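Local coordinates for protein amidohydrolase (Brucella melitensis biovar Abortus, PDB 4F0L) that probably acts as a metal-dependent deaminase of the amidohydrolase family, holding a ferric ion at its metal site, at residues 54-59 and 409-414; 138-141 and 145-148; 163-168 and 197-202; 243-248 and 307-312; 313-318 and 354-359. All blocks are in the same frame, centred on the assembly; numbering follows the deposited sequence. Where two conformers were deposited one is given.

Contact 1 (54-59 and 409-414); sequences QSVVVA and DVVLDG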
# COMPACT_ATOMS: atom_id res chain seq x y z
N GLN B 54 -11.27 0.98 -26.23
CA GLN B 54 -10.54 1.04 -24.96
C GLN B 54 -9.03 0.96 -25.25
O GLN B 54 -8.61 0.43 -26.29
CB GLN B 54 -11.02 -0.10 -24.03
CG GLN B 54 -12.49 -0.04 -23.67
CD GLN B 54 -12.81 1.04 -22.63
OE1 GLN B 54 -11.95 1.41 -21.84
NE2 GLN B 54 -14.05 1.51 -22.61
N SER B 55 -8.23 1.52 -24.36
CA SER B 55 -6.78 1.50 -24.51
C SER B 55 -6.16 0.21 -24.06
O SER B 55 -5.39 -0.38 -24.81
CB SER B 55 -6.14 2.67 -23.75
OG SER B 55 -6.66 3.89 -24.28
N VAL B 56 -6.47 -0.23 -22.83
CA VAL B 56 -5.82 -1.39 -22.24
C VAL B 56 -6.85 -2.21 -21.47
O VAL B 56 -7.49 -1.69 -20.57
CB VAL B 56 -4.69 -1.00 -21.29
CG1 VAL B 56 -4.13 -2.25 -20.60
CG2 VAL B 56 -3.59 -0.25 -22.04
N VAL B 57 -7.02 -3.47 -21.85
CA VAL B 57 -8.04 -4.38 -21.29
C VAL B 57 -7.36 -5.62 -20.71
O VAL B 57 -6.44 -6.18 -21.33
CB VAL B 57 -9.11 -4.78 -22.32
CG1 VAL B 57 -10.01 -5.89 -21.77
CG2 VAL B 57 -9.93 -3.55 -22.72
N VAL B 58 -7.74 -5.95 -19.49
CA VAL B 58 -7.24 -7.10 -18.76
C VAL B 58 -8.41 -7.87 -18.19
O VAL B 58 -9.53 -7.37 -18.11
CB VAL B 58 -6.28 -6.70 -17.60
CG1 VAL B 58 -5.04 -5.98 -18.16
CG2 VAL B 58 -6.96 -5.85 -16.55
N ALA B 59 -8.15 -9.11 -17.78
CA ALA B 59 -9.17 -9.96 -17.19
C ALA B 59 -9.66 -9.39 -15.86
O ALA B 59 -8.91 -8.71 -15.18
CB ALA B 59 -8.59 -11.36 -16.95
N ASP B 409 3.37 -5.06 -20.29
CA ASP B 409 3.85 -5.35 -18.92
C ASP B 409 4.18 -4.06 -18.12
O ASP B 409 3.93 -3.97 -16.91
CB ASP B 409 5.09 -6.24 -18.98
CG ASP B 409 4.78 -7.69 -19.30
OD1 ASP B 409 3.59 -8.08 -19.40
OD2 ASP B 409 5.75 -8.46 -19.47
N VAL B 410 4.71 -3.06 -18.81
CA VAL B 410 5.03 -1.78 -18.21
C VAL B 410 3.78 -1.14 -17.64
O VAL B 410 3.81 -0.52 -16.56
CB VAL B 410 5.73 -0.86 -19.25
CG1 VAL B 410 5.88 0.57 -18.72
CG2 VAL B 410 7.09 -1.45 -19.64
N VAL B 411 2.64 -1.34 -18.32
CA VAL B 411 1.37 -0.84 -17.78
C VAL B 411 1.05 -1.50 -16.42
O VAL B 411 0.62 -0.82 -15.46
CB VAL B 411 0.18 -1.02 -18.74
CG1 VAL B 411 -1.12 -0.67 -18.01
CG2 VAL B 411 0.36 -0.20 -20.02
N LEU B 412 1.23 -2.83 -16.34
CA LEU B 412 0.92 -3.56 -15.10
C LEU B 412 1.83 -3.10 -13.97
O LEU B 412 1.38 -2.92 -12.83
CB LEU B 412 1.04 -5.07 -15.29
CG LEU B 412 0.03 -5.72 -16.23
CD1 LEU B 412 0.33 -7.21 -16.46
CD2 LEU B 412 -1.41 -5.49 -15.73
N ASP B 413 3.12 -2.95 -14.27
CA ASP B 413 4.07 -2.54 -13.24
C ASP B 413 3.78 -1.12 -12.76
O ASP B 413 3.91 -0.81 -11.57
CB ASP B 413 5.50 -2.73 -13.73
CG ASP B 413 5.89 -4.19 -13.85
OD1 ASP B 413 5.36 -5.02 -13.10
OD2 ASP B 413 6.74 -4.52 -14.66
N GLY B 414 3.29 -0.27 -13.65
CA GLY B 414 2.96 1.12 -13.30
C GLY B 414 1.75 1.17 -12.42
O GLY B 414 1.68 1.91 -11.43
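Val56 and Val411 mark the closest backbone approach of a strand to a helix, with 8.5 Å between their CA atoms. Farther along, Val58 CA stands 9.6 Å from Leu412 CA, so the strand draws slightly away from the helix, and no hydrogen bond joins the two segments. The contact is apolar and made by side chains alone. On the strand, Val56 and Val58 point the same way, toward the helix, as expected of residues two apart. Val56 places its CG1 methyl anti to the backbone N (chi1 175°), and this branch meets CG1 of Val411 at 4.3 Å. Val58 is rotated differently: its CG1 lies anti to the carbonyl carbon (chi1 -62°) and faces CD2 of Leu412 at 4.4 Å. Leu412 does not aim its CB straight at the strand; its extended side chain carries the methyl across. Both distances are long for methyl packing, and the segments bury only 113 Å² together, consistent with other groups sharing this buried layer. Trp25 of strand 24-26 is one of them, touching Val56, Val58 and Leu412. On the helix, Asp409 forms a salt bridge with Arg79 of the second subunit. The helix, residues 408-417, thus lies over the start of strand 56-66, whose far end carries the metal ligand His65. Val411 also rests on Leu398 of strand 395-399, and Val58 on Phe369 of helix 364-379.

Contact 2 (138-141 and 145-148); sequences TPYA and EMAD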
# COMPACT_ATOMS: atom_id res chain seq x y z
N THR B 138 -30.43 -17.90 17.51
CA THR B 138 -31.57 -18.66 16.98
C THR B 138 -31.63 -18.47 15.47
O THR B 138 -31.48 -17.36 14.97
CB THR B 138 -32.91 -18.18 17.59
OG1 THR B 138 -32.84 -18.29 19.00
CG2 THR B 138 -34.10 -19.01 17.08
N PRO B 139 -31.88 -19.56 14.73
CA PRO B 139 -32.02 -19.43 13.28
C PRO B 139 -33.13 -18.47 12.89
O PRO B 139 -34.12 -18.32 13.64
CB PRO B 139 -32.37 -20.85 12.81
CG PRO B 139 -31.86 -21.75 13.90
CD PRO B 139 -31.97 -20.97 15.18
N TYR B 140 -32.99 -17.82 11.74
CA TYR B 140 -34.07 -16.97 11.21
C TYR B 140 -35.18 -17.85 10.67
O TYR B 140 -34.93 -18.98 10.30
CB TYR B 140 -33.56 -16.09 10.08
CG TYR B 140 -32.64 -15.01 10.54
CD1 TYR B 140 -33.14 -13.86 11.16
CD2 TYR B 140 -31.27 -15.12 10.37
CE1 TYR B 140 -32.31 -12.87 11.57
CE2 TYR B 140 -30.44 -14.13 10.79
CZ TYR B 140 -30.96 -13.02 11.38
OH TYR B 140 -30.12 -12.03 11.80
N ALA B 141 -36.40 -17.33 10.62
CA ALA B 141 -37.53 -18.11 10.12
C ALA B 141 -37.18 -18.64 8.72
O ALA B 141 -37.47 -19.78 8.38
CB ALA B 141 -38.83 -17.29 10.12
N GLU B 145 -31.52 -16.72 5.51
CA GLU B 145 -31.70 -15.26 5.47
C GLU B 145 -30.41 -14.46 5.16
O GLU B 145 -30.40 -13.64 4.25
CB GLU B 145 -32.28 -14.76 6.79
CG GLU B 145 -32.56 -13.27 6.83
CD GLU B 145 -33.60 -12.81 5.82
OE1 GLU B 145 -34.58 -13.56 5.57
OE2 GLU B 145 -33.44 -11.71 5.26
N MET B 146 -29.35 -14.68 5.92
CA MET B 146 -28.15 -13.85 5.79
C MET B 146 -27.43 -14.11 4.47
O MET B 146 -26.93 -13.17 3.85
CB MET B 146 -27.19 -14.03 6.97
CG MET B 146 -27.65 -13.30 8.23
SD MET B 146 -27.55 -11.53 8.01
CE MET B 146 -27.39 -10.94 9.69
N ALA B 147 -27.43 -15.37 4.01
CA ALA B 147 -26.88 -15.72 2.68
C ALA B 147 -27.72 -15.10 1.57
O ALA B 147 -27.17 -14.65 0.54
CB ALA B 147 -26.75 -17.25 2.48
N ASP B 148 -29.04 -15.06 1.76
CA ASP B 148 -29.93 -14.40 0.80
C ASP B 148 -29.59 -12.90 0.66
O ASP B 148 -29.71 -12.31 -0.42
CB ASP B 148 -31.40 -14.55 1.19
CG ASP B 148 -31.86 -16.01 1.31
OD1 ASP B 148 -31.14 -16.98 0.99
OD2 ASP B 148 -33.00 -16.17 1.77
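The ring of Tyr140 stands broadside to Glu145, whose aliphatic stem crosses it at about a right angle. Glu145 CG lies over one face, 4.3 Å from the ring centroid and 17° off the ring normal, which meets the criteria for a CH-pi contact. Its CB adds a second touch nearer the rim, 3.7 Å from Tyr140 CD2. A bend at chi2 (63°) then turns the carboxylate away from the aromatic group, leaving its plane 65° from that of the ring. The acid end is held elsewhere, by a salt bridge to Arg149 and a hydrogen bond from Asn142. Tyr140 lies in the loop that follows barrel strand 122-129, and Glu145 and Met146 at the start of helix 145-157, so the tyrosine side chain packs the loop against the beginning of the helix. Met146 approaches the outer part of the same ring obliquely. Its CG packs at 3.9 Å from Tyr140 CE2, and after the chain bends at chi2 the CE methyl arrives 3.6 Å from Tyr140 OH. Pro103, at the start of helix 103-119, touches Tyr140, Glu145 and Met146. The side chains of Met146 and His67, an iron ligand, are about 12 Å apart.

Contact 3 (163-168 and 197-202); sequences LLPVFY and EGCRKT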
# COMPACT_ATOMS: atom_id res chain seq x y z
N LEU B 163 -20.55 -18.31 -3.59
CA LEU B 163 -21.00 -18.24 -2.21
C LEU B 163 -20.53 -19.49 -1.48
O LEU B 163 -20.74 -20.60 -1.96
CB LEU B 163 -22.51 -18.12 -2.15
CG LEU B 163 -23.20 -18.11 -0.79
CD1 LEU B 163 -22.87 -16.81 -0.04
CD2 LEU B 163 -24.71 -18.25 -1.03
N LEU B 164 -19.88 -19.28 -0.34
CA LEU B 164 -19.23 -20.36 0.40
C LEU B 164 -19.71 -20.33 1.88
O LEU B 164 -19.02 -19.80 2.76
CB LEU B 164 -17.71 -20.18 0.32
CG LEU B 164 -17.12 -20.18 -1.10
CD1 LEU B 164 -15.70 -19.61 -1.07
CD2 LEU B 164 -17.14 -21.54 -1.78
N PRO B 165 -20.92 -20.82 2.13
CA PRO B 165 -21.42 -20.82 3.50
C PRO B 165 -20.49 -21.64 4.38
O PRO B 165 -20.08 -22.73 4.00
CB PRO B 165 -22.79 -21.50 3.37
CG PRO B 165 -23.20 -21.24 1.96
CD PRO B 165 -21.91 -21.40 1.21
N VAL B 166 -20.19 -21.10 5.56
CA VAL B 166 -19.21 -21.67 6.46
C VAL B 166 -19.82 -22.65 7.50
O VAL B 166 -20.89 -22.39 8.14
CB VAL B 166 -18.50 -20.53 7.21
CG1 VAL B 166 -17.52 -21.07 8.28
CG2 VAL B 166 -17.74 -19.64 6.22
N PHE B 167 -19.16 -23.79 7.63
CA PHE B 167 -19.50 -24.74 8.66
C PHE B 167 -18.59 -24.48 9.84
O PHE B 167 -17.37 -24.50 9.69
CB PHE B 167 -19.35 -26.20 8.21
CG PHE B 167 -19.70 -27.16 9.30
CD1 PHE B 167 -21.02 -27.44 9.59
CD2 PHE B 167 -18.72 -27.64 10.14
CE1 PHE B 167 -21.36 -28.26 10.65
CE2 PHE B 167 -19.03 -28.46 11.21
CZ PHE B 167 -20.37 -28.77 11.46
N TYR B 168 -19.20 -24.27 11.00
CA TYR B 168 -18.50 -23.90 12.24
C TYR B 168 -19.25 -24.51 13.42
O TYR B 168 -20.44 -24.27 13.59
CB TYR B 168 -18.52 -22.38 12.38
CG TYR B 168 -17.56 -21.74 13.36
CD1 TYR B 168 -17.54 -22.07 14.71
CD2 TYR B 168 -16.70 -20.75 12.94
CE1 TYR B 168 -16.67 -21.46 15.60
CE2 TYR B 168 -15.83 -20.14 13.81
CZ TYR B 168 -15.82 -20.51 15.13
OH TYR B 168 -14.95 -19.86 15.95
N GLU B 197 -29.13 -25.97 1.15
CA GLU B 197 -30.31 -26.09 0.32
C GLU B 197 -31.06 -24.75 0.15
O GLU B 197 -31.45 -24.41 -0.96
CB GLU B 197 -31.23 -27.22 0.88
CG GLU B 197 -32.51 -27.46 0.09
CD GLU B 197 -32.26 -27.82 -1.36
OE1 GLU B 197 -31.18 -28.32 -1.72
OE2 GLU B 197 -33.17 -27.60 -2.17
N GLY B 198 -31.25 -23.99 1.23
CA GLY B 198 -31.81 -22.63 1.12
C GLY B 198 -31.00 -21.74 0.19
O GLY B 198 -31.55 -21.05 -0.66
N CYS B 199 -29.67 -21.82 0.29
CA CYS B 199 -28.80 -21.06 -0.61
C CYS B 199 -28.96 -21.47 -2.07
O CYS B 199 -29.04 -20.62 -2.95
CB CYS B 199 -27.33 -21.20 -0.21
SG CYS B 199 -26.91 -20.51 1.38
N ARG B 200 -29.01 -22.77 -2.32
CA ARG B 200 -29.21 -23.25 -3.70
C ARG B 200 -30.49 -22.68 -4.34
O ARG B 200 -30.48 -22.23 -5.47
CB ARG B 200 -29.23 -24.78 -3.75
CG ARG B 200 -29.21 -25.35 -5.17
CD ARG B 200 -29.62 -26.81 -5.21
NE ARG B 200 -30.93 -27.03 -4.61
CZ ARG B 200 -32.10 -26.66 -5.16
NH1 ARG B 200 -32.17 -26.02 -6.32
NH2 ARG B 200 -33.25 -26.94 -4.52
N LYS B 201 -31.60 -22.71 -3.61
CA LYS B 201 -32.84 -22.15 -4.12
C LYS B 201 -32.70 -20.67 -4.40
O LYS B 201 -33.09 -20.20 -5.44
CB LYS B 201 -34.00 -22.38 -3.15
CG LYS B 201 -34.43 -23.82 -3.08
CD LYS B 201 -35.38 -24.06 -1.91
CE LYS B 201 -35.80 -25.52 -1.86
NZ LYS B 201 -36.14 -25.98 -0.49
N THR B 202 -32.12 -19.94 -3.46
CA THR B 202 -31.89 -18.51 -3.66
C THR B 202 -31.05 -18.19 -4.89
O THR B 202 -31.31 -17.21 -5.58
CB THR B 202 -31.23 -17.93 -2.41
OG1 THR B 202 -32.19 -17.96 -1.35
CG2 THR B 202 -30.77 -16.53 -2.64
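Strand 160-167 passes helix 189-203 with 8.4 Å between Leu163 CA and Cys199 CA. The two belong to a beta-alpha-beta crossover of the TIM barrel: the chain runs from this strand through the helix into strand 210-215, its parallel neighbour. The packing converges on one thiol. Cys199 SG lies anti to the carbonyl carbon (chi1 -65°), directed into the strand, where it meets two residues that project on the same side. Pro165 presents its ring carbon CG to SG at 3.8 Å. Leu163 brings one branch, CD2, to 4.0 Å from Cys199 SG, and the same methyl is equally near Cys199 CB. The sulfur therefore touches both strand side chains, without any hydrogen bond across the segments. All three residues are buried, and the layer continues beyond them: Cys199 also touches Leu211 of strand 210-215 and Ala147 of helix 145-157, while Pro165 packs on Ile196 and Phe192, about one and two turns before Cys199 in the same helix. Leu163 has its side chain about 10 Å from that of the iron ligand His67. Arg200 points away from the strand and joins a salt-bridge network with Glu197, to which Lys201 adds a long ion pair. Arg200 NE donates to Glu197 OE1 at 3.2 Å along a nearly straight 173° path; the oxygen lies in the guanidinium plane and is met on its syn side, but tilted 33° out of the carboxylate plane.

Contact 4 (243-248 and 307-312); sequences AEQVKE and LGDGTF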
# COMPACT_ATOMS: atom_id res chain seq x y z
N ALA B 243 -3.48 -22.71 8.84
CA ALA B 243 -2.10 -22.32 9.09
C ALA B 243 -1.83 -20.79 9.01
O ALA B 243 -0.73 -20.35 8.66
CB ALA B 243 -1.18 -23.08 8.15
N GLU B 244 -2.83 -20.01 9.41
CA GLU B 244 -2.72 -18.54 9.35
C GLU B 244 -1.78 -17.96 10.41
O GLU B 244 -0.97 -17.04 10.09
CB GLU B 244 -4.11 -17.86 9.45
CG GLU B 244 -4.00 -16.33 9.30
CD GLU B 244 -5.32 -15.58 9.45
OE1 GLU B 244 -5.34 -14.33 9.31
OE2 GLU B 244 -6.35 -16.23 9.70
N GLN B 245 -1.86 -18.48 11.63
CA GLN B 245 -1.09 -17.98 12.79
C GLN B 245 -0.21 -19.09 13.39
O GLN B 245 -0.60 -20.27 13.34
CB GLN B 245 -2.05 -17.47 13.89
CG GLN B 245 -3.04 -16.40 13.42
CD GLN B 245 -3.96 -15.81 14.49
OE1 GLN B 245 -5.01 -16.37 14.78
NE2 GLN B 245 -3.60 -14.61 15.00
N VAL B 246 0.95 -18.74 13.95
CA VAL B 246 1.87 -19.73 14.54
C VAL B 246 1.17 -20.52 15.66
O VAL B 246 1.39 -21.73 15.79
CB VAL B 246 3.16 -19.06 15.07
CG1 VAL B 246 3.91 -19.96 16.07
CG2 VAL B 246 4.05 -18.68 13.89
N LYS B 247 0.31 -19.86 16.43
CA LYS B 247 -0.35 -20.53 17.55
C LYS B 247 -1.17 -21.71 17.04
O LYS B 247 -1.21 -22.75 17.70
CB LYS B 247 -1.23 -19.58 18.38
N GLU B 248 -1.79 -21.59 15.86
CA GLU B 248 -2.58 -22.71 15.30
C GLU B 248 -1.69 -23.91 14.98
O GLU B 248 -2.08 -25.04 15.23
CB GLU B 248 -3.40 -22.31 14.04
CG GLU B 248 -4.09 -23.51 13.38
CD GLU B 248 -4.80 -23.19 12.06
OE1 GLU B 248 -5.63 -22.27 12.03
OE2 GLU B 248 -4.56 -23.89 11.07
N LEU B 307 -2.99 -8.04 10.30
CA LEU B 307 -3.11 -8.94 11.46
C LEU B 307 -1.74 -9.44 11.99
O LEU B 307 -1.70 -10.14 12.98
CB LEU B 307 -4.01 -10.14 11.11
CG LEU B 307 -5.46 -9.84 10.77
CD1 LEU B 307 -6.24 -11.10 10.34
CD2 LEU B 307 -6.11 -9.20 11.99
N GLY B 308 -0.63 -9.07 11.34
CA GLY B 308 0.70 -9.63 11.71
C GLY B 308 0.82 -11.16 11.60
O GLY B 308 1.53 -11.78 12.40
N ASP B 309 0.15 -11.76 10.62
CA ASP B 309 0.09 -13.22 10.52
C ASP B 309 1.46 -13.82 10.19
O ASP B 309 1.89 -14.75 10.85
CB ASP B 309 -0.89 -13.70 9.46
CG ASP B 309 -2.34 -13.50 9.83
OD1 ASP B 309 -2.69 -13.56 11.02
OD2 ASP B 309 -3.16 -13.30 8.89
N GLY B 310 2.11 -13.29 9.15
CA GLY B 310 3.35 -13.85 8.67
C GLY B 310 3.45 -13.73 7.18
O GLY B 310 2.59 -13.13 6.52
N THR B 311 4.49 -14.35 6.63
CA THR B 311 4.84 -14.21 5.21
C THR B 311 4.73 -15.57 4.51
O THR B 311 5.30 -16.57 4.99
CB THR B 311 6.26 -13.68 5.10
OG1 THR B 311 6.35 -12.45 5.81
CG2 THR B 311 6.63 -13.45 3.64
N PHE B 312 4.00 -15.62 3.41
CA PHE B 312 3.78 -16.88 2.65
C PHE B 312 5.06 -17.37 1.95
O PHE B 312 5.89 -16.57 1.50
CB PHE B 312 2.68 -16.63 1.60
CG PHE B 312 2.26 -17.84 0.83
CD1 PHE B 312 1.51 -18.84 1.43
CD2 PHE B 312 2.57 -17.95 -0.53
CE1 PHE B 312 1.11 -19.95 0.71
CE2 PHE B 312 2.16 -19.06 -1.27
CZ PHE B 312 1.45 -20.07 -0.64
O HOH W 1 -2.11 -12.87 13.47
O HOH W 2 1.43 -15.97 13.16
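At the edge of the metal site, Glu244 and Asp309 bring their carboxylates together between the loop after barrel strand 238-242 and the loop leaving helix 301-306. The side chain of Glu244 lies about 6 Å from the ferric ion and about 5 Å from the side chains of two of its ligands, His241 and Asp329. Fully extended, with CG anti to the backbone N (chi1 -176°), it reaches Asp309 with OE1 only 2.4 Å from Asp309 OD2. The two carboxylate planes are 77° apart, nearly perpendicular. Leu307 CD1 packs against the glutamate carboxylate, 3.5 Å from Glu244 OE1. Two waters bridge the segments. The first is held by three groups: it accepts from Gln245 NE2 at 2.8 Å and donates to Leu307 O and to Asp309 OD1, the latter at 2.6 Å. The second links backbone to backbone, accepting from Val246 N and donating to Asp309 O at 2.7 Å, a carbonyl that His281 NE2 also binds. From the second subunit, Arg352 touches Val246 and Arg354 touches Leu307. Gln245 occupies the N-cap position of helix 246-256, while Gly308, with positive phi, closes helix 301-306 in a Schellman motif; the contact therefore joins one helix start to one helix end. Farther along the second loop, Thr311 packs on helix 336-351 and Phe312 on strand 296-299.

Contact 5 (313-318 and 354-359); sequences NATEFA and RNVLAA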
# COMPACT_ATOMS: atom_id res chain seq x y z
N ASN B 313 5.15 -18.70 1.80
CA ASN B 313 6.29 -19.35 1.13
C ASN B 313 6.12 -19.30 -0.38
O ASN B 313 6.01 -20.33 -1.05
CB ASN B 313 6.42 -20.82 1.54
CG ASN B 313 6.81 -20.99 2.97
OD1 ASN B 313 7.21 -20.03 3.61
ND2 ASN B 313 6.69 -22.21 3.49
N ALA B 314 6.10 -18.07 -0.90
CA ALA B 314 5.64 -17.80 -2.26
C ALA B 314 6.54 -18.38 -3.38
O ALA B 314 6.02 -18.95 -4.35
CB ALA B 314 5.45 -16.28 -2.43
N THR B 315 7.85 -18.25 -3.26
CA THR B 315 8.75 -18.75 -4.33
C THR B 315 8.75 -20.28 -4.38
O THR B 315 8.59 -20.87 -5.45
CB THR B 315 10.18 -18.20 -4.20
OG1 THR B 315 10.72 -18.58 -2.93
CG2 THR B 315 10.17 -16.70 -4.29
N GLU B 316 8.82 -20.92 -3.21
CA GLU B 316 8.76 -22.39 -3.11
C GLU B 316 7.42 -22.87 -3.67
O GLU B 316 7.38 -23.81 -4.47
CB GLU B 316 9.00 -22.89 -1.68
N PHE B 317 6.33 -22.21 -3.30
CA PHE B 317 5.01 -22.62 -3.77
C PHE B 317 4.91 -22.53 -5.32
O PHE B 317 4.49 -23.51 -5.98
CB PHE B 317 3.92 -21.83 -3.08
CG PHE B 317 2.53 -22.31 -3.37
CD1 PHE B 317 2.12 -23.58 -2.97
CD2 PHE B 317 1.66 -21.52 -4.07
CE1 PHE B 317 0.84 -24.03 -3.26
CE2 PHE B 317 0.37 -21.96 -4.35
CZ PHE B 317 -0.04 -23.21 -3.95
N ALA B 318 5.38 -21.41 -5.88
CA ALA B 318 5.34 -21.18 -7.32
C ALA B 318 6.28 -22.12 -8.09
O ALA B 318 5.89 -22.70 -9.11
CB ALA B 318 5.66 -19.71 -7.65
N ARG B 354 14.93 -8.26 -4.94
CA ARG B 354 13.87 -7.61 -5.72
C ARG B 354 13.33 -8.56 -6.78
O ARG B 354 13.99 -9.50 -7.20
CB ARG B 354 14.39 -6.34 -6.39
CG ARG B 354 15.06 -5.37 -5.43
CD ARG B 354 15.39 -4.06 -6.11
NE ARG B 354 14.22 -3.27 -6.44
CZ ARG B 354 13.72 -3.04 -7.66
NH1 ARG B 354 14.28 -3.54 -8.75
NH2 ARG B 354 12.64 -2.27 -7.79
N ASN B 355 12.12 -8.24 -7.25
CA ASN B 355 11.43 -9.02 -8.29
C ASN B 355 11.45 -10.52 -7.99
O ASN B 355 11.85 -11.33 -8.80
CB ASN B 355 12.06 -8.66 -9.63
CG ASN B 355 11.87 -7.19 -9.94
OD1 ASN B 355 10.73 -6.70 -9.87
ND2 ASN B 355 12.97 -6.47 -10.23
N VAL B 356 11.02 -10.83 -6.77
CA VAL B 356 11.05 -12.16 -6.26
C VAL B 356 10.04 -13.06 -6.93
O VAL B 356 10.35 -14.21 -7.24
CB VAL B 356 10.80 -12.19 -4.73
CG1 VAL B 356 10.73 -13.66 -4.23
CG2 VAL B 356 11.91 -11.38 -4.03
N LEU B 357 8.83 -12.54 -7.16
CA LEU B 357 7.74 -13.34 -7.70
C LEU B 357 7.56 -13.19 -9.22
O LEU B 357 6.62 -13.75 -9.78
CB LEU B 357 6.45 -13.10 -6.91
CG LEU B 357 6.59 -13.36 -5.38
CD1 LEU B 357 5.25 -13.17 -4.64
CD2 LEU B 357 7.22 -14.74 -5.08
N ALA B 358 8.48 -12.50 -9.88
CA ALA B 358 8.54 -12.56 -11.35
C ALA B 358 8.78 -14.02 -11.83
O ALA B 358 9.33 -14.83 -11.10
CB ALA B 358 9.64 -11.62 -11.88
N ALA B 359 8.32 -14.33 -13.04
CA ALA B 359 8.49 -15.68 -13.65
C ALA B 359 9.53 -15.55 -14.75
O ALA B 359 9.39 -14.70 -15.63
CB ALA B 359 7.18 -16.19 -14.24
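Asn313 O accepts a hydrogen bond from Phe317 N at 2.9 Å, closing the first turn of helix 314-319, the turn that sets Ala314 and Thr315 against Leu357. Asn313 is the N-cap residue, but its side chain makes no capping bond. No hydrogen bond crosses between the two segments, whose nearest CA atoms, Thr315 CA and Leu357 CA, are 6.5 Å apart. Leu357 carries the contact with its branched end. Its CG lies anti to the carbonyl carbon (chi1 -56°), which swings the two methyls toward the helix although the CB itself does not aim there. CD2 presses on Ala314 CB at 3.5 Å, and CD1 meets that same alanine methyl at 3.8 Å, so both branches press on it from one side. CD2 also reaches Thr315 CG2 at 3.6 Å, the two side chains crossing at about a right angle. With its OG1 between the backbone N and the carbonyl carbon (chi1 59°), Thr315 turns its methyl rather than its hydroxyl to the loop. Val356 lies beside that methyl too, but the modelled separation is too short to be trusted. At the start of the loop, Arg354 bonds to Ala77 and Asn306 of the second subunit. Glu344 of helix 336-351 holds the loop backbone, its carboxylate accepting from two successive amides, Val356 N at OE2 and Leu357 N at OE1. Leu357 also touches Leu343 and Gln347 of that helix and Leu368 of helix 364-379.

From the N terminus, residues 54-59 open contact 1, which closes some 350 residues later at 409-414, joins strand 56-66 to helix 408-417 and encloses the other four. Within that span the remaining contacts follow in series and none cross. Contact 2 closes a very short loop before helix 145-157, and contact 3 spans one strand-helix unit of the barrel. They adjoin: Asp148 OD1 lies 2.7 Å from Thr202 OG1, a probable hydrogen bond. Contact 4 closes a longer loop beside the metal site. Contact 5 begins at the next residue and ties helix 314-319 to the loop before helix 364-379. Contacts 1, 4 and 5 also touch the second subunit, whereas contacts 2 and 3 do not.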